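PDB 3KEB: probable thiol peroxidase from Chromobacterium violaceum, which probably reduces peroxides with thiol reducing equivalents, as expected of a redoxin-family enzyme with a thioredoxin-like fold. Local coordinates for residues H39-A42 against L43-S47; A65-L68 against L69-E72; H103-N107 against I108-S112; D165-E168 against K169-E173. One frame throughout, in Å; residues are numbered along the deposited sequence.

All four interactions are local, each joining residues a few positions apart. Interactions 1 and 3 reach the same mixed sheet, with strand 32-35 between their strands, and touch through A41 CB and L111 CD2, 3.8 Å apart; F46 also rests on A109 and L111. Interaction 3 meets interaction 2 where L70 CD2 lies 3.8 Å from L105 CD2. Interaction 4 stands apart, its nearest atoms about 9 Å from interaction 2. Interactions 1, 2 and 3 are partly buried, 4 a surface contact. Interaction 1 is mostly polar turn bonding, whereas interaction 3 joins a turn bond to buried apolar packing; 2 and 4 are helical, combining apolar pairs with a salt bridge.

Interaction 1. Residues H39-A42 against L43-S47; sequences HDAA and LESFS
S45 reaches back to A42 with both its side chain and its backbone, and F46 approaches the same carbonyl from the next position. The hydroxyl OG of S45 accepts the backbone N-H of A42 at 2.9 Å, a nearly straight bond with an N-H...O angle of 164°. In return S45 N donates to A42 O at 2.8 Å, with the donor standing 62° out of the carbonyl plane, consistent with a tight 3-10 turn. The S45 side chain can do its part because OG lies beside its own backbone N (chi1 -55°), which swings it back along the preceding turn towards A42. The F46 ring comes to A42 O at a slant, its CD2 3.4 Å from that oxygen, while S45 CB lies 3.9 Å above one face of the ring, displaced toward the rim. E44 has its chain bent at chi2, and its OE1 ends 3.6 Å from A42 CB, a van der Waals contact. L43 turns its side chain away from 39-42 and into the protein, against L28, F31 and N147, and F46 N closes the following turn by donating to L43 O at 2.8 Å. F46 and A41 both pack on L111 of strand 109-112, and A41 is paired by backbone bonds with L33. The arrangement is that of an edge strand followed by a 3-10 turn: 40-42 is an outermost strand of the mixed sheet within this chain, residues 43-45 form the turn, and a serine hydroxyl of the turn accepts the N-H of A42.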
loop_
_atom_site.group_PDB
_atom_site.type_symbol
_atom_site.label_atom_id
_atom_site.label_comp_id
_atom_site.label_asym_id
_atom_site.label_seq_id
_atom_site.Cartn_x
_atom_site.Cartn_y
_atom_site.Cartn_z
ATOM N N HIS A 39 -1.756 -8.430 -11.321
ATOM C CA HIS A 39 -1.030 -9.644 -11.805
ATOM C C HIS A 39 0.210 -9.947 -11.012
ATOM O O HIS A 39 0.951 -9.031 -10.627
ATOM C CB HIS A 39 -0.646 -9.474 -13.271
ATOM C CG HIS A 39 -1.824 -9.310 -14.164
ATOM N ND1 HIS A 39 -1.948 -8.269 -15.051
ATOM C CD2 HIS A 39 -2.958 -10.045 -14.279
ATOM C CE1 HIS A 39 -3.115 -8.360 -15.670
ATOM N NE2 HIS A 39 -3.748 -9.428 -15.213
ATOM N N ASP A 40 0.444 -11.234 -10.773
ATOM C CA ASP A 40 1.689 -11.680 -10.146
ATOM C C ASP A 40 2.892 -11.209 -10.973
ATOM O O ASP A 40 2.834 -11.181 -12.197
ATOM C CB ASP A 40 1.689 -13.197 -9.969
ATOM C CG ASP A 40 0.711 -13.643 -8.902
ATOM O OD1 ASP A 40 0.289 -12.810 -8.068
ATOM O OD2 ASP A 40 0.358 -14.823 -8.866
ATOM N N ALA A 41 3.957 -10.791 -10.299
ATOM C CA ALA A 41 5.172 -10.301 -10.980
ATOM C C ALA A 41 6.366 -10.969 -10.298
ATOM O O ALA A 41 6.517 -10.886 -9.080
ATOM C CB ALA A 41 5.314 -8.802 -10.851
ATOM N N ALA A 42 7.180 -11.671 -11.070
ATOM C CA ALA A 42 8.414 -12.239 -10.562
ATOM C C ALA A 42 9.553 -11.764 -11.469
ATOM O O ALA A 42 9.315 -11.105 -12.493
ATOM C CB ALA A 42 8.321 -13.803 -10.537
ATOM N N LEU A 43 10.798 -12.080 -11.113
ATOM C CA LEU A 43 11.934 -11.788 -12.016
ATOM C C LEU A 43 11.713 -12.331 -13.405
ATOM O O LEU A 43 11.906 -11.634 -14.402
ATOM C CB LEU A 43 13.237 -12.395 -11.461
ATOM C CG LEU A 43 13.959 -11.485 -10.491
ATOM C CD1 LEU A 43 15.234 -12.194 -9.985
ATOM C CD2 LEU A 43 14.287 -10.170 -11.135
ATOM N N GLU A 44 11.196 -13.549 -13.472
ATOM C CA GLU A 44 10.863 -14.180 -14.761
ATOM C C GLU A 44 9.874 -13.400 -15.582
ATOM O O GLU A 44 9.787 -13.620 -16.765
ATOM C CB GLU A 44 10.275 -15.578 -14.548
ATOM C CG GLU A 44 11.287 -16.576 -14.010
ATOM C CD GLU A 44 11.845 -16.195 -12.643
ATOM O OE1 GLU A 44 11.067 -15.747 -11.737
ATOM O OE2 GLU A 44 13.084 -16.321 -12.492
ATOM N N SER A 45 9.101 -12.508 -14.964
ATOM C CA SER A 45 8.191 -11.671 -15.727
ATOM C C SER A 45 8.938 -10.695 -16.622
ATOM O O SER A 45 8.306 -10.087 -17.469
ATOM C CB SER A 45 7.318 -10.805 -14.803
ATOM O OG SER A 45 6.643 -11.598 -13.896
ATOM N N PHE A 46 10.217 -10.445 -16.319
ATOM C CA PHE A 46 11.059 -9.484 -17.022
ATOM C C PHE A 46 12.237 -10.242 -17.589
ATOM O O PHE A 46 13.395 -9.905 -17.368
ATOM C CB PHE A 46 11.519 -8.396 -16.054
ATOM C CG PHE A 46 10.394 -7.803 -15.272
ATOM C CD1 PHE A 46 9.519 -6.928 -15.878
ATOM C CD2 PHE A 46 10.149 -8.191 -13.971
ATOM C CE1 PHE A 46 8.452 -6.398 -15.195
ATOM C CE2 PHE A 46 9.084 -7.634 -13.266
ATOM C CZ PHE A 46 8.224 -6.752 -13.899
ATOM N N SER A 47 11.950 -11.280 -18.354
ATOM C CA SER A 47 13.042 -12.076 -18.870
ATOM C C SER A 47 13.662 -11.424 -20.118
ATOM O O SER A 47 13.052 -10.578 -20.830
ATOM C CB SER A 47 12.610 -13.527 -19.095
ATOM O OG SER A 47 11.494 -13.534 -19.958
#

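Interaction 2. Residues A65-L68 against L69-E72; sequences AGLL and LLRE
L68 and R71 run side by side on one flank of the first turns of helix 67-77, while A65 and L69, and L67 and L70, meet elsewhere on it. The buried part is apolar. L69 CD2 lies 4.2 Å from A65 CB, and the L69 side chain goes on to L56, F161 and F162. L67 CD2 is 4.3 Å from L70 CD2, and L70 lies against L85 and V87 of strand 84-89, within the beta-alpha-beta unit of strand 51-55, helix 67-77 and strand 84-89. At the N-cap, G66 O accepts the N-H of L70, 3.0 Å from L70 N; R71 N donates likewise to L67 O and E72 N to L68 O. A water takes the N-H groups of both G66 and L69.

The solvent side, where L68, R71 and E72 are partly exposed, is closely packed at one point. L68 has CG anti to its N (chi1 179°), which brings CD1 over the R71 guanidinium, 3.3 Å above one face and displaced toward its rim. At the edge of that group R71 NE and NH2, side-on, both reach E72 OE2, NH2 at 2.9 Å. R75 brings a second positive charge close, and its own link to E72 is long and weak. The chemistry implies a guanidinium probably limited in rotation by the methyl and the carboxylate oxygen, its charge probably compensated by E72.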
loop_
_atom_site.group_PDB
_atom_site.type_symbol
_atom_site.label_atom_id
_atom_site.label_comp_id
_atom_site.label_asym_id
_atom_site.label_seq_id
_atom_site.Cartn_x
_atom_site.Cartn_y
_atom_site.Cartn_z
ATOM N N ALA A 65 11.470 11.030 -2.229
ATOM C CA ALA A 65 11.622 9.826 -2.979
ATOM C C ALA A 65 10.301 9.390 -3.588
ATOM O O ALA A 65 9.788 8.362 -3.280
ATOM C CB ALA A 65 12.231 8.747 -2.076
ATOM N N GLY A 66 9.759 10.225 -4.468
ATOM C CA GLY A 66 8.453 9.977 -5.080
ATOM C C GLY A 66 8.493 10.305 -6.525
ATOM O O GLY A 66 9.406 9.909 -7.225
ATOM N N LEU A 67 7.501 11.083 -6.962
ATOM C CA LEU A 67 7.365 11.335 -8.359
ATOM C C LEU A 67 8.510 12.159 -8.940
ATOM O O LEU A 67 8.839 11.980 -10.111
ATOM C CB LEU A 67 6.022 11.991 -8.682
ATOM C CG LEU A 67 4.816 11.047 -8.536
ATOM C CD1 LEU A 67 3.567 11.891 -9.037
ATOM C CD2 LEU A 67 4.902 9.732 -9.284
ATOM N N LEU A 68 9.108 13.064 -8.170
ATOM C CA LEU A 68 10.230 13.863 -8.745
ATOM C C LEU A 68 11.423 12.981 -9.060
ATOM O O LEU A 68 12.023 13.059 -10.123
ATOM C CB LEU A 68 10.619 14.965 -7.768
ATOM C CG LEU A 68 11.745 15.875 -8.151
ATOM C CD1 LEU A 68 11.253 16.779 -9.291
ATOM C CD2 LEU A 68 12.123 16.708 -6.900
ATOM N N LEU A 69 11.791 12.125 -8.105
ATOM C CA LEU A 69 12.850 11.185 -8.334
ATOM C C LEU A 69 12.565 10.213 -9.454
ATOM O O LEU A 69 13.501 9.819 -10.198
ATOM C CB LEU A 69 13.079 10.370 -7.065
ATOM C CG LEU A 69 14.221 9.302 -7.078
ATOM C CD1 LEU A 69 15.556 9.882 -7.272
ATOM C CD2 LEU A 69 14.226 8.533 -5.781
ATOM N N LEU A 70 11.319 9.779 -9.542
ATOM C CA LEU A 70 10.923 8.939 -10.650
ATOM C C LEU A 70 11.144 9.686 -11.967
ATOM O O LEU A 70 11.608 9.088 -12.925
ATOM C CB LEU A 70 9.462 8.511 -10.555
ATOM C CG LEU A 70 8.956 7.518 -11.626
ATOM C CD1 LEU A 70 9.922 6.299 -11.744
ATOM C CD2 LEU A 70 7.543 7.064 -11.291
ATOM N N ARG A 71 10.758 10.970 -11.996
ATOM C CA ARG A 71 10.916 11.761 -13.171
ATOM C C ARG A 71 12.394 11.867 -13.597
ATOM O O ARG A 71 12.725 11.792 -14.809
ATOM C CB ARG A 71 10.323 13.164 -12.962
ATOM C CG ARG A 71 10.418 14.095 -14.210
ATOM C CD ARG A 71 10.195 15.597 -13.879
ATOM N NE ARG A 71 11.407 16.192 -13.287
ATOM C CZ ARG A 71 11.461 17.385 -12.669
ATOM N NH1 ARG A 71 10.370 18.136 -12.539
ATOM N NH2 ARG A 71 12.620 17.836 -12.201
ATOM N N GLU A 72 13.287 12.096 -12.639
ATOM C CA GLU A 72 14.719 12.240 -12.955
ATOM C C GLU A 72 15.266 10.910 -13.512
ATOM O O GLU A 72 16.130 10.866 -14.375
ATOM C CB GLU A 72 15.484 12.682 -11.690
ATOM C CG GLU A 72 15.072 14.067 -11.280
ATOM C CD GLU A 72 15.294 15.060 -12.366
ATOM O OE1 GLU A 72 16.484 15.242 -12.685
ATOM O OE2 GLU A 72 14.307 15.616 -12.925
HETATM O O HOH W 1 11.397 12.327 -5.043
#

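Interaction 3. Residues H103-N107 against I108-S112; sequences HGLPN and IALLS
I108 and L105 stand at the two ends of a type II beta turn, L105-P106-N107-I108, which carries the chain from helix 93-103 into strand 109-112 of the mixed sheet. The turn is closed by I108 N donating to L105 O at 3.2 Å; the donor lies above the carbonyl plane, 37° out of it. N107 occupies the third position of the turn with a positive phi of 61°, the left-handed conformation expected there.

I108 has the most surface buried here, followed by L105. The CG1 branch of I108 lies beside the backbone N (chi1 -64°), and from there it runs back over the turn, placing CG1 3.6 Å from P106 O and CD1 against L105. The residue also packs on L85 and V87 of strand 84-89 and on R74 of helix 67-77. In L105, CB faces the I108 branch while CD1 reaches on to L110 in the strand, and its neighbours L70 and R74 connect it to the same helix. Outside the turn, K84 NZ holds N107 O and R100 NH2 holds I108 O, so both carbonyls flanking the turn exit have hydrogen-bond partners. The side chains of L105 and L110 cross at about a right angle, with L105 CD1 4.0 Å from L110 CD1, whereas L105 CB meets I108 CD1 at 3.9 Å.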
loop_
_atom_site.group_PDB
_atom_site.type_symbol
_atom_site.label_atom_id
_atom_site.label_comp_id
_atom_site.label_asym_id
_atom_site.label_seq_id
_atom_site.Cartn_x
_atom_site.Cartn_y
_atom_site.Cartn_z
ATOM N N HIS A 103 -0.454 9.948 -14.593
ATOM C CA HIS A 103 0.884 10.428 -14.995
ATOM C C HIS A 103 1.496 9.743 -16.221
ATOM O O HIS A 103 2.515 10.189 -16.732
ATOM C CB HIS A 103 1.839 10.304 -13.826
ATOM C CG HIS A 103 1.357 11.002 -12.594
ATOM N ND1 HIS A 103 1.208 12.372 -12.531
ATOM C CD2 HIS A 103 0.985 10.524 -11.377
ATOM C CE1 HIS A 103 0.743 12.710 -11.334
ATOM N NE2 HIS A 103 0.610 11.608 -10.610
ATOM N N GLY A 104 0.877 8.692 -16.726
ATOM C CA GLY A 104 1.384 7.989 -17.912
ATOM C C GLY A 104 2.438 6.914 -17.696
ATOM O O GLY A 104 2.165 5.725 -17.866
ATOM N N LEU A 105 3.646 7.315 -17.350
ATOM C CA LEU A 105 4.676 6.352 -16.917
ATOM C C LEU A 105 4.883 5.262 -17.963
ATOM O O LEU A 105 4.860 4.072 -17.668
ATOM C CB LEU A 105 4.302 5.766 -15.525
ATOM C CG LEU A 105 4.045 6.845 -14.456
ATOM C CD1 LEU A 105 3.684 6.259 -13.060
ATOM C CD2 LEU A 105 5.257 7.840 -14.278
ATOM N N PRO A 106 5.109 5.670 -19.226
ATOM C CA PRO A 106 5.125 4.681 -20.286
ATOM C C PRO A 106 6.187 3.580 -20.105
ATOM O O PRO A 106 7.350 3.872 -19.823
ATOM C CB PRO A 106 5.378 5.524 -21.563
ATOM C CG PRO A 106 5.991 6.827 -21.078
ATOM C CD PRO A 106 5.433 7.038 -19.690
ATOM N N ASN A 107 5.788 2.320 -20.271
ATOM C CA ASN A 107 6.706 1.189 -20.137
ATOM C C ASN A 107 7.372 0.976 -18.803
ATOM O O ASN A 107 8.382 0.251 -18.717
ATOM C CB ASN A 107 7.844 1.304 -21.165
ATOM C CG ASN A 107 7.438 0.786 -22.506
ATOM O OD1 ASN A 107 6.804 -0.264 -22.572
ATOM N ND2 ASN A 107 7.728 1.539 -23.568
ATOM N N ILE A 108 6.875 1.628 -17.765
ATOM C CA ILE A 108 7.450 1.460 -16.438
ATOM C C ILE A 108 6.572 0.443 -15.782
ATOM O O ILE A 108 5.333 0.551 -15.809
ATOM C CB ILE A 108 7.429 2.767 -15.647
ATOM C CG1 ILE A 108 8.322 3.792 -16.344
ATOM C CG2 ILE A 108 7.859 2.555 -14.200
ATOM C CD1 ILE A 108 8.174 5.233 -15.809
ATOM N N ALA A 109 7.194 -0.583 -15.206
ATOM C CA ALA A 109 6.486 -1.523 -14.378
ATOM C C ALA A 109 6.321 -0.880 -13.018
ATOM O O ALA A 109 7.252 -0.258 -12.518
ATOM C CB ALA A 109 7.252 -2.812 -14.266
ATOM N N LEU A 110 5.135 -1.077 -12.421
ATOM C CA LEU A 110 4.792 -0.600 -11.081
ATOM C C LEU A 110 4.358 -1.786 -10.238
ATOM O O LEU A 110 3.308 -2.432 -10.520
ATOM C CB LEU A 110 3.650 0.418 -11.236
ATOM C CG LEU A 110 3.953 1.673 -12.047
ATOM C CD1 LEU A 110 2.696 2.474 -12.283
ATOM C CD2 LEU A 110 4.992 2.564 -11.312
ATOM N N LEU A 111 5.171 -2.114 -9.242
ATOM C CA LEU A 111 4.978 -3.306 -8.431
ATOM C C LEU A 111 4.805 -2.922 -6.985
ATOM O O LEU A 111 5.529 -2.071 -6.475
ATOM C CB LEU A 111 6.184 -4.237 -8.547
ATOM C CG LEU A 111 6.644 -4.542 -9.986
ATOM C CD1 LEU A 111 7.753 -5.629 -9.915
ATOM C CD2 LEU A 111 5.495 -4.994 -10.914
ATOM N N SER A 112 3.887 -3.627 -6.335
ATOM C CA SER A 112 3.520 -3.431 -4.966
ATOM C C SER A 112 4.036 -4.594 -4.133
ATOM O O SER A 112 4.031 -5.773 -4.578
ATOM C CB SER A 112 2.011 -3.407 -4.850
ATOM O OG SER A 112 1.614 -3.500 -3.507
#

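Interaction 4. Residues D165-E168 against K169-E173; sequences DAIE and KLLQE
This is a surface contact between successive turns of helix 164-177, carried by I167 and L171, four residues apart, and by the backbone bonds that link the turns. One side of the helix rests on the protein body, while D165 and K169 are exposed. The backbone bonds define the turn: K169 N, L170 N, L171 N and Q172 N donate in order to D165 O, A166 O, I167 O and E168 O, with 2.8 Å between Q172 N and E168 O and 3.3 Å between L170 N and A166 O. On the inward side I167 and L171 lie alongside each other and point the same way, I167 CG2 being 3.9 Å from L171 CD1. L171 CG also settles 3.5 Å from I167 O. Both side chains lean on F76 of helix 67-77 and on L142 of strand 139-143, while A166 and L170 lie on Y151.

E168 sits at the flank that meets W80 and F76. Its chain is bent at chi2, and its OE1 accepts the indole N-H of W80. The carboxylate also comes near the Q172 amide, but Q172 is modelled in two conformers and the orientation of that amide is doubtful, so the approach carries little weight. At the next position K169 NZ reaches E173 OE1 at 3.2 Å, in one of two E173 conformers. Taken together, these contacts point to a helix that packs on the fold through its aliphatic side, with the W80-E168 bond beside it, while the K169-E173 salt bridge is probably intermittent.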
loop_
_atom_site.group_PDB
_atom_site.type_symbol
_atom_site.label_atom_id
_atom_site.label_comp_id
_atom_site.label_asym_id
_atom_site.label_seq_id
_atom_site.Cartn_x
_atom_site.Cartn_y
_atom_site.Cartn_z
ATOM N N ASP A 165 25.156 10.028 -12.852
ATOM C CA ASP A 165 26.464 10.117 -13.521
ATOM C C ASP A 165 27.302 8.843 -13.361
ATOM O O ASP A 165 27.960 8.393 -14.315
ATOM C CB ASP A 165 27.254 11.318 -13.055
ATOM C CG ASP A 165 26.699 12.634 -13.603
ATOM O OD1 ASP A 165 25.887 12.610 -14.570
ATOM O OD2 ASP A 165 27.054 13.687 -13.029
ATOM N N ALA A 166 27.280 8.251 -12.183
ATOM C CA ALA A 166 28.002 6.995 -11.966
ATOM C C ALA A 166 27.440 5.821 -12.790
ATOM O O ALA A 166 28.188 4.999 -13.351
ATOM C CB ALA A 166 27.984 6.633 -10.464
ATOM N N ILE A 167 26.116 5.737 -12.842
ATOM C CA ILE A 167 25.432 4.712 -13.648
ATOM C C ILE A 167 25.737 4.936 -15.146
ATOM O O ILE A 167 26.096 3.989 -15.867
ATOM C CB ILE A 167 23.900 4.699 -13.381
ATOM C CG1 ILE A 167 23.607 4.535 -11.884
ATOM C CG2 ILE A 167 23.231 3.624 -14.234
ATOM C CD1 ILE A 167 22.088 4.570 -11.485
ATOM N N GLU A 168 25.608 6.173 -15.621
ATOM C CA GLU A 168 25.992 6.523 -17.018
ATOM C C GLU A 168 27.409 6.038 -17.378
ATOM O O GLU A 168 27.647 5.471 -18.434
ATOM C CB GLU A 168 25.916 8.037 -17.233
ATOM C CG GLU A 168 26.284 8.584 -18.639
ATOM C CD GLU A 168 25.226 8.337 -19.721
ATOM O OE1 GLU A 168 24.000 8.174 -19.437
ATOM O OE2 GLU A 168 25.637 8.313 -20.898
ATOM N N LYS A 169 28.361 6.249 -16.479
ATOM C CA LYS A 169 29.745 5.905 -16.782
ATOM C C LYS A 169 29.870 4.378 -16.976
ATOM O O LYS A 169 30.533 3.917 -17.919
ATOM C CB LYS A 169 30.636 6.441 -15.656
ATOM C CG LYS A 169 32.098 6.283 -15.839
ATOM C CD LYS A 169 32.863 7.030 -14.713
ATOM C CE LYS A 169 34.347 6.669 -14.730
ATOM N NZ LYS A 169 34.922 6.994 -16.057
ATOM N N LEU A 170 29.204 3.601 -16.128
ATOM C CA LEU A 170 29.190 2.137 -16.279
ATOM C C LEU A 170 28.529 1.665 -17.565
ATOM O O LEU A 170 29.043 0.762 -18.243
ATOM C CB LEU A 170 28.507 1.468 -15.092
ATOM C CG LEU A 170 29.305 1.515 -13.788
ATOM C CD1 LEU A 170 28.386 1.089 -12.634
ATOM C CD2 LEU A 170 30.617 0.676 -13.796
ATOM N N LEU A 171 27.404 2.290 -17.925
ATOM C CA LEU A 171 26.730 1.916 -19.145
ATOM C C LEU A 171 27.565 2.297 -20.367
ATOM O O LEU A 171 27.612 1.535 -21.333
ATOM C CB LEU A 171 25.333 2.532 -19.231
ATOM C CG LEU A 171 24.299 2.066 -18.164
ATOM C CD1 LEU A 171 23.161 3.046 -18.122
ATOM C CD2 LEU A 171 23.765 0.603 -18.459
ATOM N N GLN A 172 28.202 3.462 -20.353
ATOM C CA GLN A 172 29.052 3.892 -21.483
ATOM C C GLN A 172 30.261 2.963 -21.623
ATOM O O GLN A 172 30.676 2.640 -22.732
ATOM C CB GLN A 172 29.543 5.336 -21.292
ATOM C CG GLN A 172 28.469 6.424 -21.388
ATOM C CD GLN A 172 29.003 7.822 -21.068
ATOM O OE1 GLN A 172 28.431 8.846 -21.476
ATOM N NE2 GLN A 172 30.089 7.870 -20.309
ATOM N N GLU A 173 30.833 2.565 -20.480
ATOM C CA GLU A 173 31.997 1.681 -20.459
ATOM C C GLU A 173 31.621 0.312 -21.072
ATOM O O GLU A 173 32.376 -0.232 -21.899
ATOM C CB GLU A 173 32.594 1.582 -19.033
ATOM C CG GLU A 173 33.824 2.487 -18.805
ATOM C CD GLU A 173 34.027 3.024 -17.351
ATOM O OE1 GLU A 173 34.729 4.054 -17.216
ATOM O OE2 GLU A 173 33.513 2.451 -16.354
#